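Local coordinates for protein probable chitinase A (Chromobacterium violaceum, PDB 4TX8) that probably hydrolyses internal beta-1,4 linkages of chitin as a family 18 glycoside hydrolase and carries a carbohydrate-binding module that probably binds chitin, at residues D142-D154 / N198-F212. Sequence-based numbering, arbitrary orientation.
Sequences DDAGNGNVSFTLD and NFVNSLYGILTQYGF
Phe151 meets Tyr210 at its edge and Phe212 over one face. It turns its CD2-CE2 edge to the face of Tyr210, with CD2 3.7 Å from Tyr210 CZ and the planes at 84°. Phe212 in turn points its CZ edge at one face of Phe151, at 88°. The three rings thus form an aromatic cluster of two T-shaped pairs. A chi1 of 175°, which sets CG opposite the backbone N, carries the Phe151 ring to the C-terminal end of helix 193-210. The Tyr210 hydroxyl reaches two waters, which link it to Phe151 O and Leu153 N. One turn back toward the N-terminus, Ile206 CG2 packs against Phe151 CB, and its CD1 lies against the backbone, 3.6 Å from Val149 O. Val149 spreads its two methyls over the helix. CG1 meets Leu203 CD2 at 3.9 Å, while CG2 comes within 4.2 Å of Phe199 CD2.

In the family 18 TIM barrel, helix 193-210 packs outside the barrel; here it also packs against the hairpin that folds strand 149-150 back on barrel strand 135-143. Leu179 of the next barrel strand touches both Phe151 and Ile206.

Polar contacts take over beyond Val149. Its N donates to Ser202 OG at 2.9 Å, and that hydroxyl donates to Asn198 O. Asn198 O also takes the helical bond from Ser202 N, from the opposite face of its plane. At the hairpin turn, Asn198 ND2 gives Asn146 O a nearly straight bond of 3.1 Å, approaching from above the carbonyl plane. Gly147 O receives a CA-H...O contact from Phe199 CA at 3.1 Å.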
loop_
_atom_site.group_PDB
_atom_site.type_symbol
_atom_site.label_atom_id
_atom_site.label_comp_id
_atom_site.label_asym_id
_atom_site.label_seq_id
_atom_site.Cartn_x
_atom_site.Cartn_y
_atom_site.Cartn_z
ATOM N N ASP A 142 3.985 9.298 12.954
ATOM C CA ASP A 142 4.616 8.753 14.153
ATOM C C ASP A 142 3.669 8.715 15.339
ATOM O O ASP A 142 2.984 9.697 15.634
ATOM C CB ASP A 142 5.856 9.564 14.545
ATOM C CG ASP A 142 6.933 9.543 13.484
ATOM O OD1 ASP A 142 7.515 8.465 13.245
ATOM O OD2 ASP A 142 7.208 10.613 12.900
ATOM N N ASP A 143 3.639 7.576 16.022
ATOM C CA ASP A 143 3.030 7.498 17.339
ATOM C C ASP A 143 3.770 8.437 18.284
ATOM O O ASP A 143 4.999 8.488 18.274
ATOM C CB ASP A 143 3.072 6.068 17.874
ATOM C CG ASP A 143 2.716 5.987 19.343
ATOM O OD1 ASP A 143 1.690 6.575 19.744
ATOM O OD2 ASP A 143 3.469 5.342 20.102
ATOM N N ALA A 144 3.024 9.179 19.097
ATOM C CA ALA A 144 3.625 10.137 20.021
ATOM C C ALA A 144 3.144 9.926 21.456
ATOM O O ALA A 144 3.742 10.446 22.395
ATOM C CB ALA A 144 3.334 11.563 19.568
ATOM N N GLY A 145 2.060 9.171 21.617
ATOM C CA GLY A 145 1.542 8.808 22.928
ATOM C C GLY A 145 1.026 9.953 23.786
ATOM O O GLY A 145 1.495 11.085 23.682
ATOM N N ASN A 146 0.031 9.666 24.622
ATOM C CA ASN A 146 -0.675 8.394 24.576
ATOM C C ASN A 146 -1.940 8.570 23.749
ATOM O O ASN A 146 -2.904 9.198 24.186
ATOM C CB ASN A 146 -0.997 7.882 25.986
ATOM C CG ASN A 146 -1.746 8.900 26.829
ATOM O OD1 ASN A 146 -1.521 10.104 26.718
ATOM N ND2 ASN A 146 -2.647 8.416 27.676
ATOM N N GLY A 147 -1.920 8.028 22.538
ATOM C CA GLY A 147 -2.990 8.257 21.589
ATOM C C GLY A 147 -2.580 9.322 20.591
ATOM O O GLY A 147 -3.034 9.319 19.452
ATOM N N ASN A 148 -1.705 10.227 21.023
ATOM C CA ASN A 148 -1.194 11.289 20.162
ATOM C C ASN A 148 -0.444 10.777 18.938
ATOM O O ASN A 148 0.330 9.825 19.020
ATOM C CB ASN A 148 -0.273 12.221 20.955
ATOM C CG ASN A 148 -1.037 13.235 21.784
ATOM O OD1 ASN A 148 -1.457 12.947 22.905
ATOM N ND2 ASN A 148 -1.219 14.433 21.238
ATOM N N VAL A 149 -0.681 11.432 17.806
ATOM C CA VAL A 149 0.027 11.152 16.567
ATOM C C VAL A 149 0.707 12.428 16.077
ATOM O O VAL A 149 0.147 13.515 16.196
ATOM C CB VAL A 149 -0.932 10.621 15.474
ATOM C CG1 VAL A 149 -0.207 10.456 14.142
ATOM C CG2 VAL A 149 -1.565 9.308 15.906
ATOM N N SER A 150 1.914 12.301 15.537
ATOM C CA SER A 150 2.589 13.444 14.940
ATOM C C SER A 150 3.082 13.118 13.535
ATOM O O SER A 150 3.126 11.955 13.136
ATOM C CB SER A 150 3.756 13.897 15.818
ATOM O OG SER A 150 4.716 12.867 15.947
ATOM N N PHE A 151 3.443 14.155 12.789
ATOM C CA PHE A 151 4.033 13.981 11.469
ATOM C C PHE A 151 5.177 14.959 11.260
ATOM O O PHE A 151 5.034 16.154 11.516
ATOM C CB PHE A 151 2.990 14.170 10.365
ATOM C CG PHE A 151 3.570 14.125 8.981
ATOM C CD1 PHE A 151 3.959 12.916 8.418
ATOM C CD2 PHE A 151 3.739 15.287 8.248
ATOM C CE1 PHE A 151 4.502 12.866 7.145
ATOM C CE2 PHE A 151 4.280 15.248 6.976
ATOM C CZ PHE A 151 4.664 14.032 6.422
ATOM N N THR A 152 6.308 14.446 10.792
ATOM C CA THR A 152 7.454 15.286 10.480
ATOM C C THR A 152 8.032 14.901 9.122
ATOM O O THR A 152 8.382 13.744 8.890
ATOM C CB THR A 152 8.547 15.178 11.551
ATOM O OG1 THR A 152 7.959 15.330 12.849
ATOM C CG2 THR A 152 9.601 16.254 11.341
ATOM N N LEU A 153 8.123 15.878 8.229
ATOM C CA LEU A 153 8.582 15.634 6.869
ATOM C C LEU A 153 10.082 15.375 6.800
ATOM O O LEU A 153 10.869 16.068 7.443
ATOM C CB LEU A 153 8.228 16.824 5.980
ATOM C CG LEU A 153 8.631 16.716 4.511
ATOM C CD1 LEU A 153 7.778 15.678 3.798
ATOM C CD2 LEU A 153 8.518 18.069 3.839
ATOM N N ASP A 154 10.471 14.371 6.018
ATOM C CA ASP A 154 11.879 14.158 5.704
ATOM C C ASP A 154 12.346 15.324 4.838
ATOM O O ASP A 154 11.773 15.578 3.779
ATOM C CB ASP A 154 12.082 12.815 4.988
ATOM C CG ASP A 154 13.553 12.452 4.810
ATOM O OD1 ASP A 154 14.335 13.293 4.323
ATOM O OD2 ASP A 154 13.930 11.314 5.157
ATOM N N ASN A 198 -7.017 12.037 22.003
ATOM C CA ASN A 198 -5.711 12.507 21.544
ATOM C C ASN A 198 -5.447 12.071 20.106
ATOM O O ASN A 198 -4.908 12.832 19.302
ATOM C CB ASN A 198 -4.595 11.994 22.457
ATOM C CG ASN A 198 -4.591 12.669 23.816
ATOM O OD1 ASN A 198 -5.155 13.749 23.988
ATOM N ND2 ASN A 198 -3.945 12.037 24.787
ATOM N N PHE A 199 -5.838 10.838 19.799
ATOM C CA PHE A 199 -5.756 10.288 18.449
ATOM C C PHE A 199 -6.532 11.158 17.474
ATOM O O PHE A 199 -5.991 11.630 16.475
ATOM C CB PHE A 199 -6.291 8.851 18.440
ATOM C CG PHE A 199 -6.240 8.170 17.095
ATOM C CD1 PHE A 199 -7.296 8.284 16.202
ATOM C CD2 PHE A 199 -5.157 7.381 16.745
ATOM C CE1 PHE A 199 -7.263 7.646 14.976
ATOM C CE2 PHE A 199 -5.115 6.739 15.521
ATOM C CZ PHE A 199 -6.173 6.869 14.635
ATOM N N VAL A 200 -7.805 11.371 17.786
ATOM C CA VAL A 200 -8.698 12.137 16.930
ATOM C C VAL A 200 -8.203 13.568 16.727
ATOM O O VAL A 200 -8.059 14.027 15.593
ATOM C CB VAL A 200 -10.124 12.164 17.512
ATOM C CG1 VAL A 200 -10.972 13.200 16.803
ATOM C CG2 VAL A 200 -10.758 10.782 17.413
ATOM N N ASN A 201 -7.931 14.262 17.828
ATOM C CA ASN A 201 -7.530 15.664 17.765
ATOM C C ASN A 201 -6.202 15.883 17.040
ATOM O O ASN A 201 -6.102 16.764 16.190
ATOM C CB ASN A 201 -7.453 16.259 19.173
ATOM C CG ASN A 201 -8.814 16.355 19.841
ATOM O OD1 ASN A 201 -9.849 16.361 19.173
ATOM N ND2 ASN A 201 -8.817 16.439 21.167
ATOM N N SER A 202 -5.185 15.088 17.367
ATOM C CA SER A 202 -3.869 15.302 16.772
ATOM C C SER A 202 -3.877 15.002 15.271
ATOM O O SER A 202 -3.269 15.735 14.490
ATOM C CB SER A 202 -2.798 14.462 17.483
ATOM O OG SER A 202 -3.012 13.073 17.308
ATOM N N LEU A 203 -4.574 13.942 14.863
ATOM C CA LEU A 203 -4.670 13.603 13.442
ATOM C C LEU A 203 -5.474 14.646 12.672
ATOM O O LEU A 203 -5.167 14.952 11.519
ATOM C CB LEU A 203 -5.295 12.223 13.249
ATOM C CG LEU A 203 -4.314 11.055 13.159
ATOM C CD1 LEU A 203 -5.070 9.748 13.067
ATOM C CD2 LEU A 203 -3.384 11.225 11.961
ATOM N N TYR A 204 -6.507 15.182 13.315
ATOM C CA TYR A 204 -7.289 16.258 12.728
ATOM C C TYR A 204 -6.387 17.451 12.440
ATOM O O TYR A 204 -6.480 18.065 11.381
ATOM C CB TYR A 204 -8.438 16.664 13.652
ATOM C CG TYR A 204 -9.247 17.835 13.146
ATOM C CD1 TYR A 204 -10.221 17.665 12.172
ATOM C CD2 TYR A 204 -9.037 19.113 13.645
ATOM C CE1 TYR A 204 -10.964 18.736 11.707
ATOM C CE2 TYR A 204 -9.771 20.187 13.190
ATOM C CZ TYR A 204 -10.734 19.995 12.222
ATOM O OH TYR A 204 -11.467 21.065 11.767
ATOM N N GLY A 205 -5.505 17.763 13.384
ATOM C CA GLY A 205 -4.554 18.846 13.212
ATOM C C GLY A 205 -3.609 18.618 12.045
ATOM O O GLY A 205 -3.317 19.537 11.281
ATOM N N ILE A 206 -3.134 17.385 11.902
ATOM C CA ILE A 206 -2.197 17.049 10.836
ATOM C C ILE A 206 -2.870 17.122 9.468
ATOM O O ILE A 206 -2.358 17.765 8.549
ATOM C CB ILE A 206 -1.594 15.643 11.036
ATOM C CG1 ILE A 206 -0.779 15.595 12.332
ATOM C CG2 ILE A 206 -0.732 15.257 9.843
ATOM C CD1 ILE A 206 -0.318 14.204 12.722
ATOM N N LEU A 207 -4.021 16.467 9.343
ATOM C CA LEU A 207 -4.753 16.428 8.079
ATOM C C LEU A 207 -5.133 17.827 7.599
ATOM O O LEU A 207 -4.956 18.157 6.427
ATOM C CB LEU A 207 -6.009 15.561 8.216
ATOM C CG LEU A 207 -5.928 14.090 7.798
ATOM C CD1 LEU A 207 -4.648 13.427 8.283
ATOM C CD2 LEU A 207 -7.144 13.332 8.313
ATOM N N THR A 208 -5.645 18.651 8.507
ATOM C CA THR A 208 -6.082 19.996 8.146
ATOM C C THR A 208 -4.898 20.896 7.792
ATOM O O THR A 208 -5.012 21.769 6.933
ATOM C CB THR A 208 -6.904 20.653 9.277
ATOM O OG1 THR A 208 -6.140 20.659 10.489
ATOM C CG2 THR A 208 -8.198 19.892 9.505
ATOM N N GLN A 209 -3.760 20.672 8.446
ATOM C CA GLN A 209 -2.566 21.469 8.181
ATOM C C GLN A 209 -1.952 21.155 6.819
ATOM O O GLN A 209 -1.630 22.059 6.051
ATOM C CB GLN A 209 -1.515 21.253 9.272
ATOM C CG GLN A 209 -0.245 22.073 9.068
ATOM C CD GLN A 209 0.867 21.692 10.030
ATOM O OE1 GLN A 209 0.675 20.870 10.928
ATOM N NE2 GLN A 209 2.040 22.287 9.843
ATOM N N TYR A 210 -1.787 19.871 6.521
ATOM C CA TYR A 210 -1.091 19.474 5.302
ATOM C C TYR A 210 -2.031 19.268 4.117
ATOM O O TYR A 210 -1.616 19.381 2.965
ATOM C CB TYR A 210 -0.271 18.208 5.558
ATOM C CG TYR A 210 0.959 18.471 6.396
ATOM C CD1 TYR A 210 0.906 18.415 7.783
ATOM C CD2 TYR A 210 2.169 18.797 5.798
ATOM C CE1 TYR A 210 2.028 18.667 8.551
ATOM C CE2 TYR A 210 3.296 19.050 6.557
ATOM C CZ TYR A 210 3.220 18.983 7.932
ATOM O OH TYR A 210 4.341 19.235 8.688
ATOM N N GLY A 211 -3.297 18.978 4.396
ATOM C CA GLY A 211 -4.268 18.793 3.334
ATOM C C GLY A 211 -4.300 17.375 2.795
ATOM O O GLY A 211 -4.667 17.149 1.640
ATOM N N PHE A 212 -3.901 16.418 3.629
ATOM C CA PHE A 212 -4.073 15.003 3.318
ATOM C C PHE A 212 -5.551 14.686 3.105
ATOM O O PHE A 212 -6.408 15.266 3.766
ATOM C CB PHE A 212 -3.520 14.124 4.440
ATOM C CG PHE A 212 -2.030 14.193 4.594
ATOM C CD1 PHE A 212 -1.195 13.716 3.597
ATOM C CD2 PHE A 212 -1.464 14.700 5.752
ATOM C CE1 PHE A 212 0.178 13.765 3.744
ATOM C CE2 PHE A 212 -0.091 14.750 5.906
ATOM C CZ PHE A 212 0.731 14.282 4.899
HETATM O O HOH W 1 4.157 19.071 11.195
HETATM O O HOH W 2 6.937 18.640 8.609
#